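Local coordinates for galactonate dehydratase (Zobellia galactanivorans, PDB 5OLC), which belongs to the enolase superfamily, pairing a mandelate racemase/muconate lactonizing enzyme-type N-terminal domain with an enolase-like C-terminal domain of the TIM-barrel clan, at residues A[17-22]-A[343-348]; A[37-42]-A[306-311]; A[347-352]-A[371-376]. All coordinates share one frame; numbering follows the deposited sequence.

Contact 1: residues A[17-22]-A[343-348]; sequences YVISHK and NALRDE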
# COMPACT_ATOMS: atom_id res chain seq x y z
N TYR A 17 44.32 11.36 16.82
CA TYR A 17 45.20 10.48 17.59
C TYR A 17 44.56 9.13 17.76
O TYR A 17 43.44 9.05 18.27
CB TYR A 17 45.53 11.05 18.97
CG TYR A 17 46.08 12.46 18.98
CD1 TYR A 17 47.40 12.71 18.61
CD2 TYR A 17 45.31 13.53 19.42
CE1 TYR A 17 47.92 14.01 18.62
CE2 TYR A 17 45.82 14.83 19.44
CZ TYR A 17 47.12 15.07 19.04
OH TYR A 17 47.64 16.34 19.04
N VAL A 18 45.27 8.07 17.33
CA VAL A 18 44.85 6.67 17.47
C VAL A 18 45.50 6.17 18.74
O VAL A 18 46.74 6.16 18.84
CB VAL A 18 45.23 5.78 16.27
CG1 VAL A 18 44.84 4.34 16.52
CG2 VAL A 18 44.61 6.29 14.98
N ILE A 19 44.69 5.80 19.73
CA ILE A 19 45.22 5.35 21.01
C ILE A 19 44.91 3.86 21.18
O ILE A 19 43.78 3.43 20.94
CB ILE A 19 44.79 6.26 22.20
CG1 ILE A 19 43.25 6.48 22.26
CG2 ILE A 19 45.54 7.59 22.12
CD1 ILE A 19 42.67 7.01 23.61
N SER A 20 45.94 3.07 21.53
CA SER A 20 45.85 1.61 21.68
C SER A 20 46.14 1.09 23.10
O SER A 20 46.97 1.68 23.80
CB SER A 20 46.79 0.95 20.67
OG SER A 20 46.54 -0.45 20.60
N HIS A 21 45.47 -0.02 23.52
CA HIS A 21 45.66 -0.68 24.83
C HIS A 21 45.08 -2.11 24.85
O HIS A 21 43.92 -2.29 24.50
CB HIS A 21 45.13 0.20 25.99
CG HIS A 21 44.36 -0.51 27.06
ND1 HIS A 21 45.00 -1.25 28.04
CD2 HIS A 21 43.03 -0.53 27.29
CE1 HIS A 21 44.03 -1.72 28.82
NE2 HIS A 21 42.83 -1.30 28.41
N LYS A 22 45.90 -3.11 25.26
CA LYS A 22 45.51 -4.53 25.35
C LYS A 22 45.24 -4.91 26.81
O LYS A 22 46.01 -4.51 27.68
CB LYS A 22 46.61 -5.43 24.78
N ASN A 343 38.74 -0.41 30.68
CA ASN A 343 39.15 0.54 29.66
C ASN A 343 40.08 1.61 30.19
O ASN A 343 39.65 2.60 30.78
CB ASN A 343 37.94 1.14 28.94
CG ASN A 343 38.23 1.70 27.57
OD1 ASN A 343 39.36 2.10 27.24
ND2 ASN A 343 37.18 1.84 26.78
N ALA A 344 41.37 1.40 29.94
CA ALA A 344 42.43 2.31 30.34
C ALA A 344 42.43 3.55 29.46
O ALA A 344 42.80 4.61 29.94
CB ALA A 344 43.77 1.60 30.27
N LEU A 345 42.00 3.46 28.19
CA LEU A 345 41.98 4.63 27.29
C LEU A 345 40.87 5.60 27.69
O LEU A 345 41.03 6.81 27.57
CB LEU A 345 41.83 4.21 25.84
CG LEU A 345 42.70 3.04 25.46
CD1 LEU A 345 41.88 1.95 24.90
CD2 LEU A 345 43.81 3.46 24.53
N ARG A 346 39.76 5.04 28.18
CA ARG A 346 38.63 5.81 28.65
C ARG A 346 38.93 6.43 30.02
O ARG A 346 38.70 7.62 30.20
CB ARG A 346 37.38 4.91 28.71
CG ARG A 346 36.16 5.47 29.44
CD ARG A 346 35.84 4.64 30.66
NE ARG A 346 35.34 3.32 30.30
CZ ARG A 346 35.10 2.34 31.15
NH1 ARG A 346 35.31 2.51 32.45
NH2 ARG A 346 34.65 1.17 30.72
N ASP A 347 39.47 5.64 30.96
CA ASP A 347 39.72 6.13 32.32
C ASP A 347 41.07 6.87 32.53
O ASP A 347 41.16 7.67 33.46
CB ASP A 347 39.54 4.99 33.32
CG ASP A 347 38.08 4.57 33.46
OD1 ASP A 347 37.22 5.47 33.63
OD2 ASP A 347 37.80 3.36 33.39
N GLU A 348 42.07 6.66 31.66
CA GLU A 348 43.37 7.33 31.82
C GLU A 348 43.60 8.46 30.82
O GLU A 348 44.02 9.54 31.24
CB GLU A 348 44.54 6.32 31.77
CG GLU A 348 44.57 5.31 32.90
CD GLU A 348 45.61 4.22 32.80
OE1 GLU A 348 46.74 4.51 32.33
OE2 GLU A 348 45.32 3.07 33.22

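Contact 2: residues A[37-42]-A[306-311]; sequences RKICIV and WGTWIA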
# COMPACT_ATOMS: atom_id res chain seq x y z
N ARG A 37 42.11 -2.56 22.31
CA ARG A 37 41.04 -1.57 22.15
C ARG A 37 41.75 -0.41 21.45
O ARG A 37 42.61 0.23 22.05
CB ARG A 37 40.46 -1.06 23.50
CG ARG A 37 39.82 -2.10 24.43
CD ARG A 37 38.41 -2.52 24.01
NE ARG A 37 37.37 -1.57 24.40
CZ ARG A 37 36.71 -1.60 25.57
NH1 ARG A 37 37.03 -2.50 26.49
NH2 ARG A 37 35.75 -0.72 25.82
N LYS A 38 41.47 -0.21 20.16
CA LYS A 38 42.06 0.87 19.36
C LYS A 38 40.95 1.87 19.04
O LYS A 38 40.02 1.55 18.29
CB LYS A 38 42.69 0.31 18.08
CG LYS A 38 44.20 0.40 18.03
CD LYS A 38 44.79 -0.33 16.81
CE LYS A 38 45.15 -1.78 17.07
NZ LYS A 38 46.39 -1.91 17.88
N ILE A 39 41.02 3.07 19.65
CA ILE A 39 40.03 4.12 19.39
C ILE A 39 40.76 5.36 18.85
O ILE A 39 41.91 5.60 19.20
CB ILE A 39 39.03 4.42 20.58
CG1 ILE A 39 39.45 5.61 21.41
CG2 ILE A 39 38.72 3.21 21.49
CD1 ILE A 39 38.59 6.60 21.25
N CYS A 40 40.10 6.11 17.96
CA CYS A 40 40.61 7.35 17.38
C CYS A 40 39.90 8.53 18.06
O CYS A 40 38.70 8.43 18.34
CB CYS A 40 40.43 7.37 15.87
SG CYS A 40 40.91 8.93 15.08
N ILE A 41 40.64 9.62 18.35
CA ILE A 41 40.20 10.85 19.03
C ILE A 41 40.74 12.06 18.22
O ILE A 41 41.79 11.93 17.60
CB ILE A 41 40.85 10.81 20.46
CG1 ILE A 41 40.33 9.65 21.35
CG2 ILE A 41 40.79 12.11 21.19
CD1 ILE A 41 39.03 9.81 22.07
N VAL A 42 40.07 13.23 18.24
CA VAL A 42 40.54 14.47 17.57
C VAL A 42 40.64 15.64 18.53
O VAL A 42 39.83 15.75 19.46
CB VAL A 42 39.69 14.96 16.38
CG1 VAL A 42 40.37 14.74 15.05
CG2 VAL A 42 38.26 14.42 16.42
N TRP A 306 30.10 3.76 23.47
CA TRP A 306 31.12 2.75 23.74
C TRP A 306 32.53 3.26 23.37
O TRP A 306 33.21 2.69 22.50
CB TRP A 306 30.78 1.43 23.02
CG TRP A 306 31.32 0.19 23.69
CD1 TRP A 306 30.93 -0.34 24.89
CD2 TRP A 306 32.29 -0.73 23.15
NE1 TRP A 306 31.61 -1.51 25.14
CE2 TRP A 306 32.46 -1.77 24.09
CE3 TRP A 306 33.05 -0.76 21.96
CZ2 TRP A 306 33.35 -2.83 23.88
CZ3 TRP A 306 33.94 -1.81 21.76
CH2 TRP A 306 34.08 -2.83 22.71
N GLY A 307 32.96 4.31 24.07
CA GLY A 307 34.27 4.91 23.87
C GLY A 307 34.87 5.51 25.12
O GLY A 307 34.75 4.94 26.21
N THR A 308 35.55 6.67 24.97
CA THR A 308 36.17 7.38 26.09
C THR A 308 35.15 8.37 26.66
O THR A 308 33.99 8.36 26.24
CB THR A 308 37.49 8.07 25.69
OG1 THR A 308 37.22 9.23 24.93
CG2 THR A 308 38.45 7.16 24.96
N TRP A 309 35.56 9.24 27.60
CA TRP A 309 34.65 10.22 28.15
C TRP A 309 34.34 11.32 27.16
O TRP A 309 33.37 12.04 27.40
CB TRP A 309 35.11 10.77 29.50
CG TRP A 309 35.15 9.74 30.58
CD1 TRP A 309 36.25 9.03 30.98
CD2 TRP A 309 34.06 9.30 31.40
NE1 TRP A 309 35.91 8.16 32.00
CE2 TRP A 309 34.57 8.30 32.27
CE3 TRP A 309 32.71 9.66 31.51
CZ2 TRP A 309 33.77 7.66 33.23
CZ3 TRP A 309 31.92 9.03 32.46
CH2 TRP A 309 32.45 8.04 33.31
N ILE A 310 35.10 11.45 26.04
CA ILE A 310 34.76 12.44 25.00
C ILE A 310 33.39 12.04 24.44
O ILE A 310 32.51 12.89 24.36
CB ILE A 310 35.82 12.63 23.87
CG1 ILE A 310 37.14 13.17 24.44
CG2 ILE A 310 35.28 13.61 22.83
CD1 ILE A 310 38.30 12.99 23.59
N ALA A 311 33.22 10.73 24.12
CA ALA A 311 32.01 10.06 23.65
C ALA A 311 30.92 10.07 24.71
O ALA A 311 29.78 10.44 24.39
CB ALA A 311 32.32 8.63 23.29

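Contact 3: residues A[347-352]-A[371-376]; sequences DEVTLH and VDVDMD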
# COMPACT_ATOMS: atom_id res chain seq x y z
N ASP A 347 39.47 5.64 30.96
CA ASP A 347 39.72 6.13 32.32
C ASP A 347 41.07 6.87 32.53
O ASP A 347 41.16 7.67 33.46
CB ASP A 347 39.54 4.99 33.32
CG ASP A 347 38.08 4.57 33.46
OD1 ASP A 347 37.22 5.47 33.63
OD2 ASP A 347 37.80 3.36 33.39
N GLU A 348 42.07 6.66 31.66
CA GLU A 348 43.37 7.33 31.82
C GLU A 348 43.60 8.46 30.82
O GLU A 348 44.02 9.54 31.24
CB GLU A 348 44.54 6.32 31.77
CG GLU A 348 44.57 5.31 32.90
CD GLU A 348 45.61 4.22 32.80
OE1 GLU A 348 46.74 4.51 32.33
OE2 GLU A 348 45.32 3.07 33.22
N VAL A 349 43.38 8.22 29.52
CA VAL A 349 43.63 9.24 28.49
C VAL A 349 42.64 10.41 28.60
O VAL A 349 43.05 11.56 28.40
CB VAL A 349 43.72 8.67 27.06
CG1 VAL A 349 44.17 9.73 26.06
CG2 VAL A 349 44.66 7.47 27.00
N THR A 350 41.36 10.13 28.94
CA THR A 350 40.35 11.19 29.06
C THR A 350 39.94 11.49 30.49
O THR A 350 39.66 10.60 31.30
CB THR A 350 39.13 10.94 28.17
OG1 THR A 350 38.63 9.63 28.40
CG2 THR A 350 39.42 11.17 26.71
N LEU A 351 39.87 12.79 30.76
CA LEU A 351 39.54 13.42 32.02
C LEU A 351 38.14 14.04 31.97
O LEU A 351 37.89 14.97 31.19
CB LEU A 351 40.58 14.50 32.34
CG LEU A 351 42.04 14.09 32.28
CD1 LEU A 351 42.89 15.22 31.75
CD2 LEU A 351 42.53 13.58 33.63
N HIS A 352 37.24 13.53 32.82
CA HIS A 352 35.87 14.01 32.92
C HIS A 352 35.66 14.80 34.23
O HIS A 352 36.39 14.60 35.21
CB HIS A 352 34.88 12.84 32.81
CG HIS A 352 34.90 11.88 33.96
ND1 HIS A 352 34.00 12.00 35.00
CD2 HIS A 352 35.68 10.80 34.18
CE1 HIS A 352 34.26 10.99 35.82
NE2 HIS A 352 35.26 10.25 35.37
N VAL A 371 35.29 17.98 29.21
CA VAL A 371 36.36 16.98 29.10
C VAL A 371 37.68 17.53 28.60
O VAL A 371 37.74 18.44 27.76
CB VAL A 371 35.99 15.72 28.27
CG1 VAL A 371 35.18 14.74 29.09
CG2 VAL A 371 35.33 16.07 26.94
N ASP A 372 38.76 16.86 29.08
CA ASP A 372 40.14 17.08 28.71
C ASP A 372 40.88 15.76 28.50
O ASP A 372 40.39 14.70 28.90
CB ASP A 372 40.85 17.98 29.72
CG ASP A 372 41.40 19.24 29.08
OD1 ASP A 372 41.87 19.16 27.91
OD2 ASP A 372 41.37 20.31 29.74
N VAL A 373 42.05 15.84 27.84
CA VAL A 373 42.92 14.70 27.57
C VAL A 373 44.28 14.90 28.28
O VAL A 373 44.92 15.94 28.08
CB VAL A 373 43.07 14.45 26.04
CG1 VAL A 373 44.24 13.53 25.71
CG2 VAL A 373 41.76 13.92 25.44
N ASP A 374 44.70 13.92 29.12
CA ASP A 374 46.00 13.90 29.80
C ASP A 374 47.00 13.63 28.68
O ASP A 374 47.06 12.51 28.17
CB ASP A 374 46.03 12.78 30.88
CG ASP A 374 47.27 12.71 31.77
OD1 ASP A 374 48.32 13.25 31.37
OD2 ASP A 374 47.19 12.08 32.85
N MET A 375 47.74 14.67 28.26
CA MET A 375 48.67 14.61 27.13
C MET A 375 49.88 13.67 27.33
O MET A 375 50.51 13.28 26.34
CB MET A 375 49.11 16.02 26.71
CG MET A 375 47.95 16.91 26.27
SD MET A 375 46.94 16.23 24.93
CE MET A 375 47.64 17.09 23.51
N ASP A 376 50.15 13.27 28.59
CA ASP A 376 51.21 12.32 28.93
C ASP A 376 50.70 10.90 28.70
O ASP A 376 51.41 10.09 28.09
CB ASP A 376 51.70 12.52 30.37
CG ASP A 376 52.37 13.86 30.64
OD1 ASP A 376 53.03 14.40 29.71
OD2 ASP A 376 52.29 14.35 31.78

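Contact 1: residues A[17-22]-A[343-348]
With chi1 at -44°, CG of Leu345 sits beside its own backbone N and anti to the carbonyl carbon, while Ile19 places CG1 between its backbone N and carbonyl carbon (chi1 53°), and a nearly extended second torsion then carries CD1 on to Leu345 CB. The contact lays an edge strand of the three-stranded antiparallel sheet, from the enolase-type N-terminal region, against the first turn of helix 344-349 in the C-terminal region. The two side chains run past one another head to tail: Ile19 CD1 lies 3.7 Å from Leu345 CB, and Leu345 CD2 comes within 3.5 Å of the Ile19 carbonyl carbon. The branched end of leucine serves two neighbours: its other methyl, CD1, is 3.6 Å from His21 CD2 at the edge of the imidazole, in the ring plane. Alanine suits position 344, one residue earlier: its single methyl is small enough to sit over the middle of the imidazole face, Ala344 CB 3.5 Å from the His21 ring centroid and 8° off the normal, a CH-pi contact. Asn343 is the N-cap: its OD1 accepts weakly from Leu345 N and, at 3.1 Å, from Arg346 N, which approaches from above the carbonyl plane.

Contact 2: residues A[37-42]-A[306-311]
The guanidinium of Arg37 stacks on the indole of Trp306, their planes 8° apart and their centres 4.4 Å from each other, although the two side chains cross at about a right angle. Arg37 NH2 lies over the rim, 3.7 Å from Trp306 CZ2, and CZ stands 29° off the normal of the six-membered ring, an off-centre cation-pi contact. Bends at chi2 (-78°) and chi3 bring the planar end of the arginine down on the ring. Arginine suits this place because a flat cation can cover an aromatic face and still use its N-H groups in its own plane; Arg37 NH2 also forms a salt bridge with Asp339. Strand 36-46, the middle strand of the antiparallel sheet in the enolase-type N-terminal region, faces the loop leading into helix 309-321 of the barrel-type C-terminal region. Ile41 and Thr308 meet tip to tip, Ile41 CD1 3.4 Å from Thr308 OG1, while Ile39 crosses Thr308 at a slant with CD1 3.8 Å from Thr308 CG2. Ile41 CG2 packs against Ile310 CD1. Threonine offers a methyl to the isoleucines and a hydroxyl to the helix: Thr308 OG1, at the N-cap, accepts from Ile310 N and is hydrogen-bonded to Glu55 OE1.

Contact 3: residues A[347-352]-A[371-376]
Backbone hydrogen bonds make the core of the contact between Leu351 and Asp372, a hydrogen-bonded pair in two antiparallel strands, 350-352 and 371-373, that join the mixed sheet of the barrel-type C-terminal region through strand 360-362. Leu351 N reaches Asp372 O at 2.7 Å with an N-H...O angle of 170°, and Asp372 N returns a bond of 3.0 Å to Leu351 O, lying in the carbonyl plane. A third bond, Asp374 N to Val349 O, carries the pairing beyond the two strands, to the residue just before helix 375-381. CA-H...O contacts fill in between: Val373 CA stands 3.3 Å from Val349 O, and Val371 CA is equally near Leu351 O.

Among the apolar contacts, Val349 and Val373 stand abreast, CG1 to CG1 3.8 Å apart; Val349 swings CG1 anti to its backbone N (chi1 -172°), as Val373 does. Thr350 CG2 meets Val373 CG2 on the face those two share with His352 and Val371, where helix 309-321 packs. Branching at CB suits valine and threonine to an extended strand and keeps their methyls close in against the helix. On the other face, the longer Leu351 lays its CD1 along the partner backbone, 3.4 Å from Asp374 N.

The polar side chains find partners outside the pair. Asp372 OD1 is hydrogen-bonded to Tyr51 OH, and OG1 of the buried Thr350 is met by both Arg346 O and Trp309 N. At the N-cap, a short carboxylate can reach the N-H groups of a helix start; Asp374 OD1 accepts weakly from Asp376 N at 3.3 Å.

Overall arrangement
From the N terminus, strand 11-22 and strand 36-46 run as antiparallel neighbours in one sheet, and each meets a segment more than 260 residues further on. Contact 2 closes the loop from strand 36-46 to the start of helix 309-321; contact 1 closes the wider loop from strand 11-22 to helix 344-349, with contact 2 nested inside it. Both tie the N-terminal sheet to the C-terminal region. Contact 3 lies wholly within the C-terminal region, opening on Asp347 and Glu348, where contact 1 ends, and closing a short loop at 371-376. It follows contact 2 in series. The stacked rings of Trp309 and His352 join contacts 2 and 3, while Ile19 packs against Val349 between contacts 1 and 3.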